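PDB 5UQZ: glucan-binding protein C, GbpC from Streptococcus mutans UA159, which is a cell-wall-anchored glucan-binding adhesin that mediates both sucrose-independent and sucrose-dependent adherence, and whose beta-supersandwich region binds a calcium ion. Local coordinates for residues P70-S75 and H174-T179; V134-I139 and V170-D175; V152-T157 and M199-Y204. All coordinates share one frame; numbering follows the deposited sequence.

Contact 1: residues P70-S75 and H174-T179; sequences PEAKLS and HDPTKT
H174 meets A72 through the one hydrogen bond that crosses this contact. H174 ND1 donates to A72 O over 2.7 Å, with an N-H...O angle of 145°. The bond is not straight, and the carbonyl oxygen sits 22° out of the imidazole plane. P70 O lies in that plane, at the ring edge, with H174 CE1 3.2 Å away. One edge of the imidazole thus faces two backbone carbonyls of the 70-75 turn. The first torsion explains this reach: CG stands between the backbone N and the carbonyl carbon (chi1 69°), which swings the ring toward the turn. The backbone N of H174 is held separately by D121.

The apolar contacts flank this bond. The methyl of A72 points at the other segment and rests on P176 CD at 3.7 Å. L74 crosses the H174 side chain at about a right angle, and its CD1 comes within 3.9 Å of H174 CA. L74 also packs against V134 and Y136 of the neighbouring strand.

The D175 carboxylate works on both sides. D175 OD1 shapes its own loop: it accepts from T177 N at 2.9 Å, which makes an Asx turn, and from T177 OG1 at 2.7 Å. Both donors approach from the same face, above the carboxylate plane. OD2 accepts from the backbone N of E69, just before P70.

The contact joins the entry to strand 73-77 with the loop between strands 167-172 and 180-184. A neutral histidine protonated at ND1 would suffice for the bond to A72 O. The two carbonyl oxygens at its edge might also stabilise a positive charge, but the geometry does not require one. The D175 carboxylate, with three donors on its two oxygens, is likely to stay ionised.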
loop_
_atom_site.group_PDB
_atom_site.type_symbol
_atom_site.label_atom_id
_atom_site.label_comp_id
_atom_site.label_asym_id
_atom_site.label_seq_id
_atom_site.Cartn_x
_atom_site.Cartn_y
_atom_site.Cartn_z
ATOM N N PRO A 70 3.968 -13.113 11.872
ATOM C CA PRO A 70 5.237 -13.487 11.241
ATOM C C PRO A 70 5.548 -14.970 11.348
ATOM O O PRO A 70 6.521 -15.427 10.744
ATOM C CB PRO A 70 6.283 -12.647 12.020
ATOM C CG PRO A 70 5.669 -12.507 13.367
ATOM C CD PRO A 70 4.162 -12.397 13.141
ATOM N N GLU A 71 4.750 -15.745 12.076
ATOM C CA GLU A 71 4.944 -17.186 12.215
ATOM C C GLU A 71 3.999 -17.980 11.334
ATOM O O GLU A 71 4.033 -19.205 11.395
ATOM C CB GLU A 71 4.733 -17.636 13.687
ATOM C CG GLU A 71 5.566 -16.854 14.659
ATOM C CD GLU A 71 5.319 -17.229 16.107
ATOM O OE1 GLU A 71 4.988 -18.390 16.424
ATOM O OE2 GLU A 71 5.504 -16.351 16.978
ATOM N N ALA A 72 3.134 -17.319 10.581
ATOM C CA ALA A 72 2.072 -18.049 9.887
ATOM C C ALA A 72 2.664 -18.942 8.797
ATOM O O ALA A 72 3.710 -18.636 8.207
ATOM C CB ALA A 72 1.077 -17.073 9.294
ATOM N N LYS A 73 1.961 -20.037 8.515
ATOM C CA LYS A 73 2.342 -20.936 7.436
ATOM C C LYS A 73 1.134 -21.150 6.529
ATOM O O LYS A 73 -0.015 -20.953 6.933
ATOM C CB LYS A 73 2.887 -22.246 7.995
ATOM C CG LYS A 73 1.868 -23.054 8.696
ATOM C CD LYS A 73 2.458 -24.443 9.022
ATOM C CE LYS A 73 1.548 -25.262 9.885
ATOM N NZ LYS A 73 0.344 -25.696 9.115
ATOM N N LEU A 74 1.432 -21.599 5.308
ATOM C CA LEU A 74 0.483 -21.628 4.206
ATOM C C LEU A 74 0.151 -23.031 3.730
ATOM O O LEU A 74 1.039 -23.868 3.614
ATOM C CB LEU A 74 1.277 -21.155 2.937
ATOM C CG LEU A 74 1.690 -19.708 2.950
ATOM C CD1 LEU A 74 2.735 -19.405 1.892
ATOM C CD2 LEU A 74 0.497 -18.749 2.838
ATOM N N SER A 75 -1.099 -23.226 3.311
ATOM C CA SER A 75 -1.559 -24.383 2.562
ATOM C C SER A 75 -2.349 -23.843 1.388
ATOM O O SER A 75 -3.253 -23.024 1.582
ATOM C CB SER A 75 -2.479 -25.251 3.448
ATOM O OG SER A 75 -2.927 -26.396 2.755
ATOM N N HIS A 174 3.824 -15.476 3.394
ATOM C CA HIS A 174 3.305 -16.449 4.357
ATOM C C HIS A 174 2.545 -15.758 5.484
ATOM O O HIS A 174 1.690 -16.389 6.104
ATOM C CB HIS A 174 4.394 -17.385 4.872
ATOM C CG HIS A 174 5.399 -16.735 5.754
ATOM N ND1 HIS A 174 5.239 -16.698 7.119
ATOM C CD2 HIS A 174 6.548 -16.086 5.478
ATOM C CE1 HIS A 174 6.268 -16.052 7.647
ATOM N NE2 HIS A 174 7.089 -15.703 6.675
ATOM N N ASP A 175 2.844 -14.472 5.744
ATOM C CA ASP A 175 2.087 -13.676 6.703
ATOM C C ASP A 175 0.877 -13.077 5.982
ATOM O O ASP A 175 1.045 -12.200 5.118
ATOM C CB ASP A 175 2.995 -12.585 7.280
ATOM C CG ASP A 175 2.274 -11.674 8.288
ATOM O OD1 ASP A 175 1.036 -11.651 8.325
ATOM O OD2 ASP A 175 2.962 -10.936 9.015
ATOM N N PRO A 176 -0.356 -13.500 6.315
ATOM C CA PRO A 176 -1.521 -13.052 5.536
ATOM C C PRO A 176 -1.786 -11.566 5.670
ATOM O O PRO A 176 -2.529 -11.009 4.849
ATOM C CB PRO A 176 -2.698 -13.876 6.119
ATOM C CG PRO A 176 -2.236 -14.189 7.509
ATOM C CD PRO A 176 -0.743 -14.393 7.424
ATOM N N THR A 177 -1.245 -10.889 6.689
ATOM C CA THR A 177 -1.441 -9.454 6.812
ATOM C C THR A 177 -0.644 -8.693 5.787
ATOM O O THR A 177 -0.873 -7.477 5.636
ATOM C CB THR A 177 -1.103 -8.979 8.241
ATOM O OG1 THR A 177 0.298 -9.058 8.462
ATOM C CG2 THR A 177 -1.899 -9.703 9.298
ATOM N N LYS A 178 0.274 -9.363 5.060
ATOM C CA LYS A 178 1.005 -8.736 3.956
ATOM C C LYS A 178 0.353 -9.056 2.614
ATOM O O LYS A 178 0.657 -8.417 1.612
ATOM C CB LYS A 178 2.452 -9.232 3.970
ATOM C CG LYS A 178 3.226 -8.748 5.189
ATOM C CD LYS A 178 4.586 -9.449 5.280
ATOM C CE LYS A 178 5.519 -9.204 4.112
ATOM N NZ LYS A 178 6.780 -9.961 4.375
ATOM N N THR A 179 -0.552 -10.042 2.573
ATOM C CA THR A 179 -1.390 -10.367 1.419
ATOM C C THR A 179 -0.566 -10.735 0.188
ATOM O O THR A 179 0.076 -11.777 0.228
ATOM C CB THR A 179 -2.470 -9.297 1.182
ATOM O OG1 THR A 179 -2.969 -8.771 2.429
ATOM C CG2 THR A 179 -3.628 -9.865 0.394
#

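Contact 2: residues V134-I139 and V170-D175; sequences VTYDNI and VNLFHD
The ring of Y136 meets the loop after strand 167-172 with its edge. H174 O and F173 O both lie near the ring plane there, with Y136 CD2 3.4 Å from H174 O and Y136 CE2 3.6 Å from F173 O. These distances suit weak contacts between aromatic C-H groups and carbonyl oxygens. One face of the ring carries CG1 of V134, 3.4 Å above the plane and offset toward the rim. The ring of F173 has N171 O on one face, also near the rim. The F173 ring turns away from strand 132-137 and meets the ring of W328.

The polar link is a water. It accepts from Y136 OH at 2.6 Å and donates to F173 O at 2.7 Å. The water thus links the hydroxyl to a carbonyl that the ring edge also touches. The Y136 hydroxyl is also hydrogen-bonded to that of Y156, so the buried oxygen has two partners.

The rest is apolar. V134 and L172 reach toward each other tip to tip, with V134 CG2 3.8 Å from L172 CD2. The other branch of L172, CD1, lies 3.6 Å from Y136 OH. With CG anti to the backbone N (chi1 178°), L172 extends across the gap between sheets, CD2 to V134 and CD1 to the Y136 hydroxyl. L172 further touches I76, F124 and Y156.

No hydrogen bond joins the two segments directly. Strands 132-137 and 167-172 belong to different antiparallel sheets and meet through side chains. This is the packing of a beta-sandwich interior, in keeping with the beta-supersandwich described for GbpC.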
loop_
_atom_site.group_PDB
_atom_site.type_symbol
_atom_site.label_atom_id
_atom_site.label_comp_id
_atom_site.label_asym_id
_atom_site.label_seq_id
_atom_site.Cartn_x
_atom_site.Cartn_y
_atom_site.Cartn_z
ATOM N N VAL A 134 -6.140 -20.114 -0.083
ATOM C CA VAL A 134 -4.940 -20.165 0.746
ATOM C C VAL A 134 -5.358 -20.196 2.200
ATOM O O VAL A 134 -6.091 -19.312 2.669
ATOM C CB VAL A 134 -4.039 -18.947 0.492
ATOM C CG1 VAL A 134 -2.762 -19.039 1.317
ATOM C CG2 VAL A 134 -3.725 -18.802 -1.002
ATOM N N THR A 135 -4.918 -21.225 2.927
ATOM C CA THR A 135 -5.203 -21.338 4.361
ATOM C C THR A 135 -3.942 -21.038 5.123
ATOM O O THR A 135 -2.901 -21.655 4.876
ATOM C CB THR A 135 -5.714 -22.747 4.682
ATOM O OG1 THR A 135 -6.941 -22.974 3.919
ATOM C CG2 THR A 135 -6.035 -22.893 6.139
ATOM N N TYR A 136 -4.055 -20.098 6.067
ATOM C CA TYR A 136 -2.922 -19.661 6.870
ATOM C C TYR A 136 -3.165 -20.099 8.304
ATOM O O TYR A 136 -4.242 -19.833 8.889
ATOM C CB TYR A 136 -2.821 -18.137 6.865
ATOM C CG TYR A 136 -2.732 -17.461 5.506
ATOM C CD1 TYR A 136 -3.868 -17.221 4.740
ATOM C CD2 TYR A 136 -1.479 -17.032 4.987
ATOM C CE1 TYR A 136 -3.806 -16.549 3.533
ATOM C CE2 TYR A 136 -1.422 -16.329 3.801
ATOM C CZ TYR A 136 -2.583 -16.080 3.079
ATOM O OH TYR A 136 -2.560 -15.356 1.924
ATOM N N ASP A 137 -2.197 -20.769 8.895
ATOM C CA ASP A 137 -2.332 -21.094 10.303
ATOM C C ASP A 137 -1.031 -20.825 11.026
ATOM O O ASP A 137 -0.114 -20.248 10.457
ATOM C CB ASP A 137 -3.071 -22.383 10.602
ATOM C CG ASP A 137 -2.366 -23.546 10.056
ATOM O OD1 ASP A 137 -1.290 -23.403 9.527
ATOM O OD2 ASP A 137 -2.859 -24.664 10.205
ATOM N N ASN A 138 -0.972 -21.195 12.312
ATOM C CA ASN A 138 0.006 -20.633 13.257
ATOM C C ASN A 138 -0.186 -19.116 13.387
ATOM O O ASN A 138 0.701 -18.310 13.092
ATOM C CB ASN A 138 1.466 -21.004 12.943
ATOM C CG ASN A 138 2.310 -20.999 14.191
ATOM O OD1 ASN A 138 1.829 -20.768 15.278
ATOM N ND2 ASN A 138 3.530 -21.454 14.073
ATOM N N ILE A 139 -1.403 -18.758 13.838
ATOM C CA ILE A 139 -1.843 -17.362 14.027
ATOM C C ILE A 139 -1.754 -17.112 15.521
ATOM O O ILE A 139 -2.402 -17.806 16.331
ATOM C CB ILE A 139 -3.279 -17.178 13.528
ATOM C CG1 ILE A 139 -3.462 -17.693 12.089
ATOM C CG2 ILE A 139 -3.665 -15.713 13.647
ATOM C CD1 ILE A 139 -2.517 -17.132 11.072
ATOM N N VAL A 170 2.832 -13.809 -8.972
ATOM C CA VAL A 170 2.436 -13.512 -7.601
ATOM C C VAL A 170 3.534 -13.924 -6.648
ATOM O O VAL A 170 4.049 -15.055 -6.724
ATOM C CB VAL A 170 1.132 -14.240 -7.214
ATOM C CG1 VAL A 170 0.815 -14.055 -5.729
ATOM C CG2 VAL A 170 -0.002 -13.708 -8.070
ATOM N N ASN A 171 3.871 -13.037 -5.718
ATOM C CA ASN A 171 4.613 -13.366 -4.506
ATOM C C ASN A 171 3.577 -13.341 -3.384
ATOM O O ASN A 171 3.008 -12.278 -3.076
ATOM C CB ASN A 171 5.685 -12.304 -4.301
ATOM C CG ASN A 171 6.642 -12.628 -3.178
ATOM O OD1 ASN A 171 6.657 -13.731 -2.599
ATOM N ND2 ASN A 171 7.495 -11.662 -2.895
ATOM N N LEU A 172 3.252 -14.525 -2.868
ATOM C CA LEU A 172 2.265 -14.688 -1.826
ATOM C C LEU A 172 2.991 -14.783 -0.494
ATOM O O LEU A 172 3.733 -15.745 -0.228
ATOM C CB LEU A 172 1.472 -15.968 -2.072
ATOM C CG LEU A 172 0.410 -16.300 -1.029
ATOM C CD1 LEU A 172 -0.769 -15.405 -1.162
ATOM C CD2 LEU A 172 -0.073 -17.777 -1.205
ATOM N N PHE A 173 2.772 -13.812 0.385
ATOM C CA PHE A 173 3.505 -13.807 1.667
ATOM C C PHE A 173 2.941 -14.837 2.619
ATOM O O PHE A 173 1.720 -15.046 2.703
ATOM C CB PHE A 173 3.380 -12.394 2.253
ATOM C CG PHE A 173 4.059 -11.362 1.358
ATOM C CD1 PHE A 173 5.460 -11.385 1.193
ATOM C CD2 PHE A 173 3.300 -10.487 0.578
ATOM C CE1 PHE A 173 6.066 -10.480 0.344
ATOM C CE2 PHE A 173 3.922 -9.598 -0.277
ATOM C CZ PHE A 173 5.308 -9.599 -0.392
ATOM N N HIS A 174 3.824 -15.476 3.394
ATOM C CA HIS A 174 3.305 -16.449 4.357
ATOM C C HIS A 174 2.545 -15.758 5.484
ATOM O O HIS A 174 1.690 -16.389 6.104
ATOM C CB HIS A 174 4.394 -17.385 4.872
ATOM C CG HIS A 174 5.399 -16.735 5.754
ATOM N ND1 HIS A 174 5.239 -16.698 7.119
ATOM C CD2 HIS A 174 6.548 -16.086 5.478
ATOM C CE1 HIS A 174 6.268 -16.052 7.647
ATOM N NE2 HIS A 174 7.089 -15.703 6.675
ATOM N N ASP A 175 2.844 -14.472 5.744
ATOM C CA ASP A 175 2.087 -13.676 6.703
ATOM C C ASP A 175 0.877 -13.077 5.982
ATOM O O ASP A 175 1.045 -12.200 5.118
ATOM C CB ASP A 175 2.995 -12.585 7.280
ATOM C CG ASP A 175 2.274 -11.674 8.288
ATOM O OD1 ASP A 175 1.036 -11.651 8.325
ATOM O OD2 ASP A 175 2.962 -10.936 9.015
HETATM O O HOH W 1 -0.544 -13.695 2.065
#

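Contact 3: residues V152-T157 and M199-Y204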
loop_
_atom_site.group_PDB
_atom_site.type_symbol
_atom_site.label_atom_id
_atom_site.label_comp_id
_atom_site.label_asym_id
_atom_site.label_seq_id
_atom_site.Cartn_x
_atom_site.Cartn_y
_atom_site.Cartn_z
ATOM N N VAL A 152 -6.770 -18.386 9.057
ATOM C CA VAL A 152 -7.365 -17.459 8.111
ATOM C C VAL A 152 -7.429 -18.193 6.781
ATOM O O VAL A 152 -6.455 -18.833 6.391
ATOM C CB VAL A 152 -6.531 -16.152 7.949
ATOM C CG1 VAL A 152 -7.255 -15.144 7.081
ATOM C CG2 VAL A 152 -6.205 -15.544 9.342
ATOM N N LYS A 153 -8.540 -18.050 6.057
ATOM C CA LYS A 153 -8.601 -18.510 4.678
ATOM C C LYS A 153 -8.796 -17.304 3.776
ATOM O O LYS A 153 -9.670 -16.475 4.051
ATOM C CB LYS A 153 -9.717 -19.539 4.455
ATOM C CG LYS A 153 -9.762 -20.064 3.021
ATOM C CD LYS A 153 -10.609 -21.335 2.886
ATOM C CE LYS A 153 -12.062 -21.149 3.128
ATOM N NZ LYS A 153 -12.759 -22.404 2.670
ATOM N N ILE A 154 -7.980 -17.208 2.730
ATOM C CA ILE A 154 -8.163 -16.161 1.732
ATOM C C ILE A 154 -8.267 -16.820 0.383
ATOM O O ILE A 154 -7.356 -17.557 -0.036
ATOM C CB ILE A 154 -7.039 -15.095 1.769
ATOM C CG1 ILE A 154 -6.854 -14.569 3.191
ATOM C CG2 ILE A 154 -7.407 -13.968 0.772
ATOM C CD1 ILE A 154 -5.799 -13.466 3.321
ATOM N N ASN A 155 -9.371 -16.542 -0.330
ATOM C CA ASN A 155 -9.516 -16.958 -1.708
ATOM C C ASN A 155 -9.150 -15.796 -2.604
ATOM O O ASN A 155 -9.482 -14.647 -2.307
ATOM C CB ASN A 155 -10.983 -17.354 -1.965
ATOM C CG ASN A 155 -11.369 -18.602 -1.225
ATOM O OD1 ASN A 155 -10.513 -19.385 -0.800
ATOM N ND2 ASN A 155 -12.650 -18.770 -0.975
ATOM N N TYR A 156 -8.455 -16.107 -3.703
ATOM C CA TYR A 156 -8.039 -15.106 -4.680
ATOM C C TYR A 156 -8.408 -15.606 -6.069
ATOM O O TYR A 156 -8.170 -16.780 -6.402
ATOM C CB TYR A 156 -6.496 -14.921 -4.682
ATOM C CG TYR A 156 -5.891 -14.574 -3.352
ATOM C CD1 TYR A 156 -5.465 -15.550 -2.456
ATOM C CD2 TYR A 156 -5.615 -13.257 -3.050
ATOM C CE1 TYR A 156 -4.788 -15.233 -1.271
ATOM C CE2 TYR A 156 -4.945 -12.910 -1.853
ATOM C CZ TYR A 156 -4.513 -13.897 -0.987
ATOM O OH TYR A 156 -3.876 -13.532 0.167
ATOM N N THR A 157 -8.918 -14.695 -6.900
ATOM C CA THR A 157 -9.225 -15.023 -8.305
ATOM C C THR A 157 -8.726 -13.877 -9.182
ATOM O O THR A 157 -9.143 -12.724 -8.998
ATOM C CB THR A 157 -10.730 -15.186 -8.544
ATOM O OG1 THR A 157 -11.218 -16.171 -7.633
ATOM C CG2 THR A 157 -10.999 -15.652 -9.972
ATOM N N MET A 199 -10.985 -11.090 -3.954
ATOM C CA MET A 199 -10.544 -11.782 -2.757
ATOM C C MET A 199 -11.691 -11.898 -1.776
ATOM O O MET A 199 -12.599 -11.059 -1.733
ATOM C CB MET A 199 -9.345 -11.162 -2.133
ATOM C CG MET A 199 -9.103 -9.811 -2.033
ATOM S SD MET A 199 -7.277 -9.512 -1.592
ATOM C CE MET A 199 -7.225 -10.228 0.042
ATOM N N GLN A 200 -11.569 -12.918 -0.913
ATOM C CA GLN A 200 -12.481 -13.045 0.215
ATOM C C GLN A 200 -11.701 -13.623 1.376
ATOM O O GLN A 200 -10.990 -14.628 1.205
ATOM C CB GLN A 200 -13.693 -13.923 -0.118
ATOM C CG GLN A 200 -14.676 -13.940 1.010
ATOM C CD GLN A 200 -15.962 -14.732 0.692
ATOM O OE1 GLN A 200 -16.009 -15.506 -0.267
ATOM N NE2 GLN A 200 -16.979 -14.545 1.514
ATOM N N ILE A 201 -11.833 -13.015 2.559
ATOM C CA ILE A 201 -11.108 -13.423 3.771
ATOM C C ILE A 201 -12.090 -14.002 4.768
ATOM O O ILE A 201 -13.144 -13.407 5.033
ATOM C CB ILE A 201 -10.424 -12.191 4.388
ATOM C CG1 ILE A 201 -9.448 -11.533 3.403
ATOM C CG2 ILE A 201 -9.701 -12.614 5.687
ATOM C CD1 ILE A 201 -8.960 -10.141 3.869
ATOM N N ILE A 202 -11.736 -15.154 5.342
ATOM C CA ILE A 202 -12.534 -15.765 6.397
ATOM C C ILE A 202 -11.604 -15.984 7.594
ATOM O O ILE A 202 -10.509 -16.543 7.449
ATOM C CB ILE A 202 -13.142 -17.111 5.946
ATOM C CG1 ILE A 202 -14.105 -16.910 4.764
ATOM C CG2 ILE A 202 -13.889 -17.751 7.110
ATOM C CD1 ILE A 202 -14.604 -18.191 4.194
ATOM N N PHE A 203 -12.038 -15.516 8.766
ATOM C CA PHE A 203 -11.312 -15.736 10.010
ATOM C C PHE A 203 -11.969 -16.882 10.768
ATOM O O PHE A 203 -13.187 -16.998 10.781
ATOM C CB PHE A 203 -11.357 -14.468 10.875
ATOM C CG PHE A 203 -10.778 -13.245 10.190
ATOM C CD1 PHE A 203 -9.387 -13.098 10.052
ATOM C CD2 PHE A 203 -11.601 -12.248 9.689
ATOM C CE1 PHE A 203 -8.839 -11.973 9.472
ATOM C CE2 PHE A 203 -11.050 -11.112 9.130
ATOM C CZ PHE A 203 -9.687 -10.958 9.012
ATOM N N TYR A 204 -11.166 -17.680 11.482
ATOM C CA TYR A 204 -11.691 -18.809 12.241
ATOM C C TYR A 204 -11.329 -18.651 13.716
ATOM O O TYR A 204 -10.233 -18.167 14.051
ATOM C CB TYR A 204 -11.084 -20.161 11.752
ATOM C CG TYR A 204 -11.417 -20.472 10.328
ATOM C CD1 TYR A 204 -10.741 -19.881 9.269
ATOM C CD2 TYR A 204 -12.401 -21.417 10.027
ATOM C CE1 TYR A 204 -11.054 -20.185 7.957
ATOM C CE2 TYR A 204 -12.688 -21.750 8.697
ATOM C CZ TYR A 204 -12.007 -21.116 7.677
ATOM O OH TYR A 204 -12.251 -21.428 6.359
HETATM O O HOH W 2 -14.575 -16.883 -2.130
#
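Two neighbouring strands of the larger antiparallel sheet run side by side here, at 171° between their directions. K153 with I202 and N155 with Q200 are the hydrogen-bonded pairs. K153 N gives to I202 O, and I202 N returns to K153 O, each at 2.8 Å. N155 N to Q200 O and Q200 N to N155 O repeat the pattern.

The side chains of V152, I154, Y156, M199, I201 and F203 share the buried face. V152 CG1 lies beside I201 CG2 at 3.8 Å. M199 bends at chi3 (-66°), which brings its CE to 3.8 Å from I154 CG2. M199 SD makes an oblique Met-aromatic contact with Y156, 5.2 Å from the ring centroid. Y156 carries I154 CG2 over one face.

The other face, with K153, N155, Q200 and I202, is partly exposed. A water accepts from N155 ND2 at 2.9 Å and donates to Q200 OE1 at 2.7 Å. The remaining amide atoms are held by S133 at N155 OD1 and by G309 at Q200 NE2. K153 crosses Y204, its CE 3.2 Å from Y204 OH.

The paired backbone fixes the register. Apolar and sulfur contacts fill the inner face, whereas the partly exposed face mixes amides and a bridging water with the aliphatic parts of K153 and I202.

In the fold
Contacts 2 and 3 are buried, while contact 1 is only partly so. Contact 3 holds two strands of one sheet by backbone bonds. Contact 2 lies between sheets and relies on side chains and a water. Contact 1 ties a turn to a loop through a histidine. Contacts 1 and 2 share H174 and D175, and their centres are about 3 Å apart. Strand 132-137 sits between strands 73-77 and 151-160 in the sheet, so contact 2 borders both others. S75 O probably bonds to T135 N, and K73 forms a salt bridge with D137. T179 of the loop packs on M199 and Y156, joining contact 1 to contact 3.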